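Local structure of PqqA binding protein (Xanthomonas campestris pv. campestris, 3G2B) at residues Leu46-Ala49 / Gln50-Gly54. The protein probably binds the peptide PqqA and presents it to PqqE during biosynthesis of the cofactor pyrroloquinoline quinone. Residues are numbered along the deposited sequence; the frame is centred on the assembly and turned at random.
Sequences LVVA and QRYDG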
# COMPACT_ATOMS: atom_id res chain seq x y z
N LEU A 46 -11.54 14.99 -5.29
CA LEU A 46 -12.81 14.34 -5.00
C LEU A 46 -13.49 13.98 -6.32
O LEU A 46 -14.01 12.88 -6.49
CB LEU A 46 -13.70 15.29 -4.18
CG LEU A 46 -15.16 14.87 -3.99
CD1 LEU A 46 -15.21 13.52 -3.27
CD2 LEU A 46 -15.89 15.94 -3.18
N VAL A 47 -13.48 14.92 -7.26
CA VAL A 47 -14.10 14.69 -8.56
C VAL A 47 -13.35 13.64 -9.36
O VAL A 47 -13.97 12.76 -9.97
CB VAL A 47 -14.16 16.00 -9.38
CG1 VAL A 47 -14.90 15.76 -10.69
CG2 VAL A 47 -14.85 17.09 -8.57
N VAL A 48 -12.03 13.71 -9.36
CA VAL A 48 -11.21 12.76 -10.10
C VAL A 48 -11.48 11.33 -9.64
O VAL A 48 -11.66 10.43 -10.46
CB VAL A 48 -9.71 13.06 -9.95
CG1 VAL A 48 -8.88 11.97 -10.64
CG2 VAL A 48 -9.39 14.43 -10.53
N ALA A 49 -11.50 11.12 -8.33
CA ALA A 49 -11.74 9.80 -7.78
C ALA A 49 -13.08 9.25 -8.24
O ALA A 49 -13.22 8.05 -8.49
CB ALA A 49 -11.69 9.86 -6.26
N GLN A 50 -14.06 10.13 -8.37
CA GLN A 50 -15.40 9.74 -8.80
C GLN A 50 -15.42 9.44 -10.29
O GLN A 50 -16.20 8.59 -10.75
CB GLN A 50 -16.39 10.87 -8.46
CG GLN A 50 -17.86 10.60 -8.82
CD GLN A 50 -18.20 10.97 -10.25
OE1 GLN A 50 -17.80 12.02 -10.74
NE2 GLN A 50 -18.97 10.11 -10.91
N ARG A 51 -14.56 10.11 -11.04
CA ARG A 51 -14.49 9.93 -12.49
C ARG A 51 -13.77 8.67 -12.97
O ARG A 51 -13.96 8.25 -14.11
CB ARG A 51 -13.87 11.17 -13.15
CG ARG A 51 -14.70 12.43 -12.97
CD ARG A 51 -16.10 12.24 -13.54
NE ARG A 51 -16.99 13.36 -13.23
CZ ARG A 51 -16.98 14.53 -13.85
NH1 ARG A 51 -17.83 15.48 -13.48
NH2 ARG A 51 -16.15 14.75 -14.86
N TYR A 52 -12.93 8.07 -12.12
CA TYR A 52 -12.23 6.85 -12.51
C TYR A 52 -13.28 5.81 -12.90
O TYR A 52 -14.26 5.65 -12.19
CB TYR A 52 -11.42 6.27 -11.35
CG TYR A 52 -10.20 7.06 -10.89
CD1 TYR A 52 -9.84 7.06 -9.55
CD2 TYR A 52 -9.39 7.74 -11.80
CE1 TYR A 52 -8.70 7.73 -9.10
CE2 TYR A 52 -8.24 8.42 -11.36
CZ TYR A 52 -7.91 8.41 -10.01
OH TYR A 52 -6.78 9.07 -9.54
N ASP A 53 -13.06 5.11 -14.01
CA ASP A 53 -14.00 4.07 -14.44
C ASP A 53 -13.30 2.92 -15.16
O ASP A 53 -13.95 2.10 -15.83
CB ASP A 53 -15.10 4.67 -15.34
CG ASP A 53 -14.56 5.21 -16.65
OD1 ASP A 53 -15.37 5.77 -17.43
OD2 ASP A 53 -13.35 5.08 -16.92
N GLY A 54 -11.98 2.85 -15.00
CA GLY A 54 -11.20 1.80 -15.62
C GLY A 54 -11.23 1.81 -17.13
O GLY A 54 -10.87 0.83 -17.78
O HOH W 1 -14.60 5.92 -9.49
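Val48 and Tyr52 pack one turn apart at the C-terminal end of helix 44-51, the first helix of the three-helix bundle in PqqD. Tyr52 is the first residue to leave helical backbone angles, which places the end of the helix here. On the buried side, Val48 CG1 lies 3.7 Å from Tyr52 CE2, and Val48 O sits over the centre of the same ring, 3.6 Å above its plane. With chi1 at -69°, Tyr52 CG stands beside its own backbone N, which turns the ring back over the last turn. Leu83 and Val80 of helix 73-89 touch Val48 and Leu87 touches Tyr52, while the phenol OH and Thr84 OG1 share a hydrogen bond.

Arg51 N to Val47 O, at 2.9 Å, is the sound backbone bond of this turn; those from Gln50 N to Leu46 O and from Tyr52 N to Val48 O are weak, as is a second one from Arg51 N to Val48 O. A water bridges Ala49 O and Tyr52 O, 2.7 Å from each.

The other side is more open, with Gln50 exposed. Here Val47 CG1 covers one face of the Arg51 guanidinium, over the centre and 3.9 Å above the plane, and Glu68 of helix 58-68 forms a salt bridge with NH1. At the guanidinium edge, Arg51 NE donates to Gln50 OE1 at 2.9 Å, the oxygen lying 12° out of the guanidinium plane.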